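Bradavidin 2 (PDB 4GGT) probably binds biotin, as a secreted bacterial member of the avidin family built on a closed antiparallel beta barrel. Local coordinates at residues 10-23 with 26-40. Numbering follows the deposited sequence.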
ATOM      1  N   LEU A  10     -10.804   4.973  -8.836  1.00 31.27           N
ATOM      2  CA  LEU A  10      -9.516   4.237  -9.041  1.00 30.44           C
ATOM      3  C   LEU A  10      -9.457   3.501 -10.385  1.00 30.40           C
ATOM      4  O   LEU A  10     -10.131   2.482 -10.556  1.00 30.82           O
ATOM      5  CB  LEU A  10      -9.253   3.273  -7.864  1.00 30.69           C
ATOM      6  CG  LEU A  10      -7.948   2.467  -7.847  1.00 30.19           C
ATOM      7  CD1 LEU A  10      -6.700   3.359  -7.940  1.00 30.44           C
ATOM      8  CD2 LEU A  10      -7.880   1.552  -6.609  1.00 30.39           C
ATOM      9  N   PRO A  11      -8.633   3.996 -11.342  1.00 30.05           N
ATOM     10  CA  PRO A  11      -8.517   3.267 -12.606  1.00 29.41           C
ATOM     11  C   PRO A  11      -7.940   1.880 -12.370  1.00 28.67           C
ATOM     12  O   PRO A  11      -7.090   1.691 -11.474  1.00 28.65           O
ATOM     13  CB  PRO A  11      -7.530   4.100 -13.428  1.00 29.59           C
ATOM     14  CG  PRO A  11      -7.469   5.421 -12.760  1.00 31.05           C
ATOM     15  CD  PRO A  11      -7.753   5.179 -11.308  1.00 30.33           C
ATOM     16  N   ALA A  12      -8.398   0.935 -13.179  1.00 27.78           N
ATOM     17  CA  ALA A  12      -8.014  -0.467 -13.049  1.00 25.82           C
ATOM     18  C   ALA A  12      -8.162  -1.163 -14.398  1.00 26.34           C
ATOM     19  O   ALA A  12      -9.175  -0.969 -15.072  1.00 26.74           O
ATOM     20  CB  ALA A  12      -8.845  -1.154 -11.983  1.00 25.39           C
ATOM     21  N   PRO A  13      -7.138  -1.943 -14.806  1.00 25.62           N
ATOM     22  CA  PRO A  13      -5.890  -2.047 -14.050  1.00 24.65           C
ATOM     23  C   PRO A  13      -5.051  -0.786 -14.086  1.00 24.18           C
ATOM     24  O   PRO A  13      -5.188   0.067 -14.981  1.00 23.96           O
ATOM     25  CB  PRO A  13      -5.152  -3.224 -14.718  1.00 25.09           C
ATOM     26  CG  PRO A  13      -6.211  -3.900 -15.570  1.00 24.36           C
ATOM     27  CD  PRO A  13      -7.126  -2.833 -15.985  1.00 26.29           C
ATOM     28  N   SER A  14      -4.169  -0.646 -13.105  1.00 22.40           N
ATOM     29  CA  SER A  14      -3.267   0.481 -13.107  1.00 20.93           C
ATOM     30  C   SER A  14      -2.097   0.104 -12.248  1.00 20.32           C
ATOM     31  O   SER A  14      -2.148  -0.900 -11.532  1.00 21.28           O
ATOM     32  CB  SER A  14      -3.958   1.747 -12.585  1.00 20.61           C
ATOM     33  OG  SER A  14      -4.469   1.565 -11.282  1.00 20.47           O
ATOM     34  N   TYR A  15      -1.039   0.890 -12.347  1.00 20.25           N
ATOM     35  CA  TYR A  15       0.202   0.566 -11.671  1.00 19.85           C
ATOM     36  C   TYR A  15       0.815   1.862 -11.131  1.00 19.90           C
ATOM     37  O   TYR A  15       0.943   2.847 -11.868  1.00 19.62           O
ATOM     38  CB  TYR A  15       1.115  -0.138 -12.660  1.00 21.40           C
ATOM     39  CG  TYR A  15       2.498  -0.447 -12.170  1.00 21.42           C
ATOM     40  CD1 TYR A  15       2.713  -1.426 -11.212  1.00 24.98           C
ATOM     41  CD2 TYR A  15       3.590   0.216 -12.690  1.00 25.17           C
ATOM     42  CE1 TYR A  15       3.998  -1.731 -10.770  1.00 26.13           C
ATOM     43  CE2 TYR A  15       4.870  -0.077 -12.263  1.00 26.00           C
ATOM     44  CZ  TYR A  15       5.063  -1.055 -11.304  1.00 25.94           C
ATOM     45  OH  TYR A  15       6.344  -1.330 -10.890  1.00 27.86           O
ATOM     46  N   TRP A  16       1.169   1.850  -9.842  1.00 20.21           N
ATOM     47  CA  TRP A  16       1.601   3.039  -9.126  1.00 20.28           C
ATOM     48  C   TRP A  16       2.856   2.732  -8.319  1.00 20.64           C
ATOM     49  O   TRP A  16       3.050   1.599  -7.850  1.00 19.44           O
ATOM     50  CB  TRP A  16       0.518   3.511  -8.151  1.00 20.95           C
ATOM     51  CG  TRP A  16      -0.894   3.684  -8.732  1.00 21.80           C
ATOM     52  CD1 TRP A  16      -1.712   2.712  -9.198  1.00 22.66           C
ATOM     53  CD2 TRP A  16      -1.625   4.918  -8.843  1.00 21.37           C
ATOM     54  NE1 TRP A  16      -2.920   3.254  -9.616  1.00 22.72           N
ATOM     55  CE2 TRP A  16      -2.883   4.610  -9.414  1.00 22.85           C
ATOM     56  CE3 TRP A  16      -1.330   6.255  -8.529  1.00 22.97           C
ATOM     57  CZ2 TRP A  16      -3.845   5.586  -9.681  1.00 22.90           C
ATOM     58  CZ3 TRP A  16      -2.291   7.229  -8.780  1.00 21.69           C
ATOM     59  CH2 TRP A  16      -3.532   6.891  -9.347  1.00 23.69           C
ATOM     60  N   LYS A  17       3.700   3.739  -8.143  1.00 20.18           N
ATOM     61  CA  LYS A  17       4.898   3.605  -7.308  1.00 21.11           C
ATOM     62  C   LYS A  17       5.044   4.789  -6.384  1.00 21.33           C
ATOM     63  O   LYS A  17       4.708   5.903  -6.767  1.00 20.48           O
ATOM     64  CB  LYS A  17       6.163   3.479  -8.164  1.00 22.32           C
ATOM     65  CG  LYS A  17       6.213   2.155  -8.942  1.00 23.95           C
ATOM     66  CD  LYS A  17       7.402   2.058  -9.898  1.00 24.85           C
ATOM     67  CE  LYS A  17       8.715   2.265  -9.201  1.00 29.43           C
ATOM     68  NZ  LYS A  17       9.863   1.953 -10.125  1.00 33.31           N
ATOM     69  N   ASN A  18       5.567   4.562  -5.172  1.00 20.97           N
ATOM     70  CA  ASN A  18       5.789   5.679  -4.246  1.00 22.36           C
ATOM     71  C   ASN A  18       7.248   6.101  -4.352  1.00 23.65           C
ATOM     72  O   ASN A  18       7.990   5.505  -5.118  1.00 24.00           O
ATOM     73  CB  ASN A  18       5.355   5.337  -2.802  1.00 22.61           C
ATOM     74  CG  ASN A  18       6.194   4.238  -2.161  1.00 23.83           C
ATOM     75  OD1 ASN A  18       7.215   3.850  -2.699  1.00 22.44           O
ATOM     76  ND2 ASN A  18       5.735   3.711  -1.004  1.00 21.79           N
ATOM     77  N   GLU A  19       7.638   7.115  -3.590  1.00 25.18           N
ATOM     78  CA  GLU A  19       8.964   7.697  -3.740  1.00 28.37           C
ATOM     79  C   GLU A  19      10.073   6.749  -3.277  1.00 28.85           C
ATOM     80  O   GLU A  19      11.219   6.899  -3.712  1.00 30.12           O
ATOM     81  CB  GLU A  19       9.047   9.105  -3.081  1.00 28.49           C
ATOM     82  CG  GLU A  19       8.434   9.211  -1.666  1.00 32.72           C
ATOM     83  CD  GLU A  19       6.916   9.510  -1.649  1.00 35.11           C
ATOM     84  OE1 GLU A  19       6.500  10.707  -1.779  1.00 37.47           O
ATOM     85  OE2 GLU A  19       6.150   8.544  -1.443  1.00 28.79           O
ATOM     86  N   ARG A  20       9.727   5.748  -2.455  1.00 29.45           N
ATOM     87  CA  ARG A  20      10.678   4.721  -1.987  1.00 30.74           C
ATOM     88  C   ARG A  20      10.811   3.541  -2.979  1.00 29.55           C
ATOM     89  O   ARG A  20      11.596   2.617  -2.736  1.00 30.77           O
ATOM     90  CB  ARG A  20      10.243   4.157  -0.614  1.00 31.20           C
ATOM     91  CG  ARG A  20       9.771   5.183   0.422  1.00 32.83           C
ATOM     92  CD  ARG A  20       9.116   4.498   1.625  1.00 33.77           C
ATOM     93  NE  ARG A  20       7.955   5.234   2.139  1.00 39.07           N
ATOM     94  CZ  ARG A  20       7.966   6.085   3.170  1.00 42.25           C
ATOM     95  NH1 ARG A  20       9.087   6.345   3.850  1.00 43.50           N
ATOM     96  NH2 ARG A  20       6.839   6.684   3.525  1.00 41.83           N
ATOM     97  N   GLY A  21      10.010   3.544  -4.051  1.00 27.62           N
ATOM     98  CA  GLY A  21      10.040   2.488  -5.062  1.00 25.92           C
ATOM     99  C   GLY A  21       9.162   1.265  -4.825  1.00 24.74           C
ATOM    100  O   GLY A  21       9.299   0.244  -5.516  1.00 25.68           O
ATOM    101  N   SER A  22       8.288   1.349  -3.833  1.00 22.94           N
ATOM    102  CA  SER A  22       7.285   0.306  -3.615  1.00 22.17           C
ATOM    103  C   SER A  22       6.266   0.352  -4.742  1.00 21.35           C
ATOM    104  O   SER A  22       6.029   1.417  -5.302  1.00 20.57           O
ATOM    105  CB  SER A  22       6.622   0.492  -2.251  1.00 22.64           C
ATOM    106  OG  SER A  22       7.568   0.152  -1.234  1.00 25.78           O
ATOM    107  N   GLU A  23       5.743  -0.818  -5.102  1.00 20.19           N
ATOM    108  CA  GLU A  23       4.852  -0.969  -6.249  1.00 20.84           C
ATOM    109  C   GLU A  23       3.457  -1.342  -5.795  1.00 20.14           C
ATOM    110  O   GLU A  23       3.284  -2.238  -4.966  1.00 19.28           O
ATOM    111  CB  GLU A  23       5.308  -2.152  -7.115  1.00 21.18           C
ATOM    112  CG  GLU A  23       6.624  -1.999  -7.903  1.00 23.68           C
ATOM    113  CD  GLU A  23       6.899  -3.299  -8.633  1.00 24.96           C
ATOM    114  OE1 GLU A  23       7.280  -4.284  -7.973  1.00 28.54           O
ATOM    115  OE2 GLU A  23       6.678  -3.357  -9.862  1.00 32.11           O
ATOM    116  N   ILE A  26      -3.000  -2.450  -9.378  1.00 18.97           N
ATOM    117  CA  ILE A  26      -4.425  -2.530  -9.133  1.00 21.39           C
ATOM    118  C   ILE A  26      -5.041  -3.382 -10.209  1.00 22.20           C
ATOM    119  O   ILE A  26      -4.934  -3.065 -11.405  1.00 23.31           O
ATOM    120  CB  ILE A  26      -5.101  -1.120  -9.147  1.00 21.49           C
ATOM    121  CG1 ILE A  26      -4.404  -0.148  -8.181  1.00 21.81           C
ATOM    122  CG2 ILE A  26      -6.576  -1.245  -8.829  1.00 20.64           C
ATOM    123  CD1 ILE A  26      -4.530  -0.533  -6.685  1.00 20.36           C
ATOM    124  N   TRP A  27      -5.631  -4.501  -9.801  1.00 23.84           N
ATOM    125  CA  TRP A  27      -6.286  -5.416 -10.748  1.00 25.23           C
ATOM    126  C   TRP A  27      -7.688  -4.938 -11.116  1.00 26.06           C
ATOM    127  O   TRP A  27      -8.096  -4.950 -12.295  1.00 26.57           O
ATOM    128  CB  TRP A  27      -6.367  -6.811 -10.133  1.00 25.13           C
ATOM    129  CG  TRP A  27      -5.010  -7.462 -10.064  1.00 26.14           C
ATOM    130  CD1 TRP A  27      -4.108  -7.409  -9.026  1.00 27.43           C
ATOM    131  CD2 TRP A  27      -4.390  -8.245 -11.092  1.00 26.97           C
ATOM    132  NE1 TRP A  27      -2.974  -8.108  -9.354  1.00 27.47           N
ATOM    133  CE2 TRP A  27      -3.118  -8.634 -10.613  1.00 27.12           C
ATOM    134  CE3 TRP A  27      -4.790  -8.664 -12.378  1.00 27.88           C
ATOM    135  CZ2 TRP A  27      -2.244  -9.433 -11.363  1.00 25.65           C
ATOM    136  CZ3 TRP A  27      -3.916  -9.456 -13.126  1.00 24.82           C
ATOM    137  CH2 TRP A  27      -2.655  -9.829 -12.611  1.00 26.55           C
ATOM    138  N   SER A  28      -8.426  -4.541 -10.092  1.00 27.32           N
ATOM    139  CA  SER A  28      -9.819  -4.154 -10.202  1.00 28.77           C
ATOM    140  C   SER A  28     -10.214  -3.334  -8.989  1.00 30.43           C
ATOM    141  O   SER A  28      -9.536  -3.364  -7.943  1.00 28.68           O
ATOM    142  CB  SER A  28     -10.753  -5.371 -10.371  1.00 28.91           C
ATOM    143  OG  SER A  28     -10.689  -6.249  -9.268  1.00 30.30           O
ATOM    144  N   ALA A  29     -11.291  -2.565  -9.147  1.00 32.28           N
ATOM    145  CA  ALA A  29     -11.829  -1.770  -8.053  1.00 35.10           C
ATOM    146  C   ALA A  29     -13.335  -1.637  -8.203  1.00 37.75           C
ATOM    147  O   ALA A  29     -13.909  -0.572  -7.926  1.00 37.87           O
ATOM    148  CB  ALA A  29     -11.185  -0.416  -8.021  1.00 35.00           C
ATOM    149  N   ASN A  30     -13.960  -2.728  -8.635  1.00 40.46           N
ATOM    150  CA  ASN A  30     -15.388  -2.725  -8.935  1.00 42.76           C
ATOM    151  C   ASN A  30     -16.242  -2.898  -7.681  1.00 43.28           C
ATOM    152  O   ASN A  30     -15.908  -3.684  -6.762  1.00 43.48           O
ATOM    153  CB  ASN A  30     -15.731  -3.761 -10.002  1.00 43.32           C
ATOM    154  CG  ASN A  30     -15.742  -5.165  -9.462  1.00 45.89           C
ATOM    155  OD1 ASN A  30     -16.750  -5.870  -9.570  1.00 49.44           O
ATOM    156  ND2 ASN A  30     -14.637  -5.577  -8.848  1.00 47.17           N
ATOM    157  N   SER A  31     -17.333  -2.134  -7.656  1.00 43.64           N
ATOM    158  CA  SER A  31     -18.136  -1.923  -6.455  1.00 44.00           C
ATOM    159  C   SER A  31     -17.243  -1.474  -5.290  1.00 43.18           C
ATOM    160  O   SER A  31     -17.416  -1.908  -4.150  1.00 43.95           O
ATOM    161  CB  SER A  31     -18.975  -3.170  -6.120  1.00 44.47           C
ATOM    162  OG  SER A  31     -19.865  -3.478  -7.196  1.00 45.50           O
ATOM    163  N   GLY A  32     -16.260  -0.634  -5.619  1.00 42.14           N
ATOM    164  CA  GLY A  32     -15.409   0.046  -4.639  1.00 40.47           C
ATOM    165  C   GLY A  32     -14.625  -0.850  -3.700  1.00 39.14           C
ATOM    166  O   GLY A  32     -14.254  -0.440  -2.597  1.00 38.98           O
ATOM    167  N   THR A  33     -14.415  -2.094  -4.110  1.00 37.76           N
ATOM    168  CA  THR A  33     -13.529  -2.983  -3.366  1.00 36.38           C
ATOM    169  C   THR A  33     -12.234  -3.037  -4.147  1.00 35.02           C
ATOM    170  O   THR A  33     -12.247  -3.343  -5.345  1.00 35.42           O
ATOM    171  CB  THR A  33     -14.108  -4.388  -3.258  1.00 36.32           C
ATOM    172  OG1 THR A  33     -14.550  -4.788  -4.557  1.00 40.02           O
ATOM    173  CG2 THR A  33     -15.296  -4.396  -2.317  1.00 35.47           C
ATOM    174  N   ILE A  34     -11.110  -2.739  -3.509  1.00 33.14           N
ATOM    175  CA  ILE A  34      -9.884  -2.763  -4.303  1.00 30.85           C
ATOM    176  C   ILE A  34      -9.183  -4.118  -4.222  1.00 29.57           C
ATOM    177  O   ILE A  34      -8.990  -4.664  -3.134  1.00 29.87           O
ATOM    178  CB  ILE A  34      -8.939  -1.490  -4.148  1.00 32.14           C
ATOM    179  CG1 ILE A  34      -7.518  -1.844  -3.713  1.00 30.65           C
ATOM    180  CG2 ILE A  34      -9.581  -0.323  -3.396  1.00 32.00           C
ATOM    181  CD1 ILE A  34      -6.643  -2.151  -4.859  1.00 35.06           C
ATOM    182  N   GLN A  35      -8.872  -4.670  -5.394  1.00 27.17           N
ATOM    183  CA  GLN A  35      -8.079  -5.902  -5.503  1.00 25.90           C
ATOM    184  C   GLN A  35      -6.738  -5.485  -6.078  1.00 24.06           C
ATOM    185  O   GLN A  35      -6.652  -5.040  -7.242  1.00 23.14           O
ATOM    186  CB  GLN A  35      -8.748  -6.869  -6.449  1.00 27.39           C
ATOM    187  CG  GLN A  35      -8.110  -8.230  -6.502  1.00 32.78           C
ATOM    188  CD  GLN A  35      -8.666  -9.100  -7.618  1.00 39.79           C
ATOM    189  OE1 GLN A  35      -9.394  -8.631  -8.525  1.00 42.62           O
ATOM    190  NE2 GLN A  35      -8.335 -10.385  -7.558  1.00 41.55           N
ATOM    191  N   GLY A  36      -5.695  -5.611  -5.274  1.00 22.31           N
ATOM    192  CA  GLY A  36      -4.379  -5.147  -5.712  1.00 20.20           C
ATOM    193  C   GLY A  36      -3.242  -6.044  -5.252  1.00 19.86           C
ATOM    194  O   GLY A  36      -3.454  -7.000  -4.505  1.00 18.63           O
ATOM    195  N   THR A  37      -2.043  -5.729  -5.708  1.00 19.43           N
ATOM    196  CA  THR A  37      -0.828  -6.456  -5.302  1.00 20.86           C
ATOM    197  C   THR A  37       0.218  -5.416  -4.951  1.00 20.41           C
ATOM    198  O   THR A  37       0.424  -4.489  -5.708  1.00 21.93           O
ATOM    199  CB  THR A  37      -0.323  -7.357  -6.469  1.00 21.13           C
ATOM    200  OG1 THR A  37      -1.323  -8.338  -6.760  1.00 24.52           O
ATOM    201  CG2 THR A  37       0.978  -8.038  -6.109  1.00 21.83           C
ATOM    202  N   PHE A  38       0.915  -5.580  -3.835  1.00 19.26           N
ATOM    203  CA  PHE A  38       1.820  -4.551  -3.398  1.00 18.64           C
ATOM    204  C   PHE A  38       3.156  -5.226  -3.179  1.00 18.40           C
ATOM    205  O   PHE A  38       3.207  -6.318  -2.581  1.00 18.75           O
ATOM    206  CB  PHE A  38       1.346  -3.995  -2.063  1.00 18.54           C
ATOM    207  CG  PHE A  38       2.186  -2.874  -1.536  1.00 19.01           C
ATOM    208  CD1 PHE A  38       1.862  -1.535  -1.830  1.00 19.87           C
ATOM    209  CD2 PHE A  38       3.317  -3.145  -0.777  1.00 19.06           C
ATOM    210  CE1 PHE A  38       2.658  -0.501  -1.322  1.00 20.99           C
ATOM    211  CE2 PHE A  38       4.111  -2.133  -0.274  1.00 21.01           C
ATOM    212  CZ  PHE A  38       3.789  -0.796  -0.548  1.00 19.95           C
ATOM    213  N   THR A  39       4.212  -4.602  -3.640  1.00 19.58           N
ATOM    214  CA  THR A  39       5.532  -5.111  -3.264  1.00 21.56           C
ATOM    215  C   THR A  39       6.498  -4.033  -2.818  1.00 21.48           C
ATOM    216  O   THR A  39       6.613  -2.997  -3.432  1.00 20.32           O
ATOM    217  CB  THR A  39       6.070  -6.295  -4.180  1.00 24.30           C
ATOM    218  OG1 THR A  39       7.525  -6.325  -4.313  1.00 25.93           O
ATOM    219  CG2 THR A  39       5.304  -6.495  -5.460  1.00 19.67           C
ATOM    220  N   ASN A  40       7.078  -4.257  -1.645  1.00 21.05           N
ATOM    221  CA  ASN A  40       8.017  -3.347  -1.025  1.00 22.66           C
ATOM    222  C   ASN A  40       9.376  -3.668  -1.621  1.00 23.26           C
ATOM    223  O   ASN A  40       9.629  -4.818  -1.984  1.00 23.72           O
ATOM    224  CB  ASN A  40       8.012  -3.602   0.500  1.00 22.62           C
ATOM    225  CG  ASN A  40       9.070  -2.814   1.240  1.00 23.98           C
ATOM    226  OD1 ASN A  40       8.790  -1.768   1.838  1.00 28.80           O
ATOM    227  ND2 ASN A  40      10.300  -3.310   1.204  1.00 21.86           N
TER
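The ring of Phe-38 carries the carbonyl oxygen of Glu-23 over one face, with O 3.5 Å from CD1, while CB of Ser-22 approaches its CZ obliquely at 3.5 Å. Val-67, Phe-69 and Trp-78 also touch this ring inside the barrel. The indole of Trp-16 meets CG1 of Ile-26 obliquely, and at its edge NE1 donates nearly in the ring plane to Ser-14 OG (2.8 Å). That hydroxyl, placed between backbone N and carbonyl carbon (chi1 58°), donates in turn to Pro-11 O at 2.6 Å, from above the carbonyl plane, and rests against CB and CG1 of Ile-26. Replacing Ser-14 by alanine removes the hydroxyl and is likely to leave the Trp-16 N-H without its acceptor and Pro-11 O without its donor. Leu-10 and Ile-26 meet tip to tip, CD2 to CG2 at 3.8 Å; with CG anti to the backbone N (chi1 -177°), Leu-10 also brings CD2 to Ala-29 and Ile-34. Two antiparallel hydrogen-bonded pairs, Ser-14 with Ile-26 and Glu-23 with Thr-39, stitch strand 23-28 to its neighbours 14-17 and 33-39; Ile-26 N to Ser-14 O is short and straight (2.8 Å, 172°). Asn-18 and Asn-40, which bind biotin in a ligand-bound structure but have none here, share one end of the avidin-family barrel, where Ser-22 N donates to Asn-18 OD1. Backbone pairing thus fixes the strands, whereas the Trp-16, Ser-14, Pro-11 relay satisfies polar groups beside an aliphatic cluster.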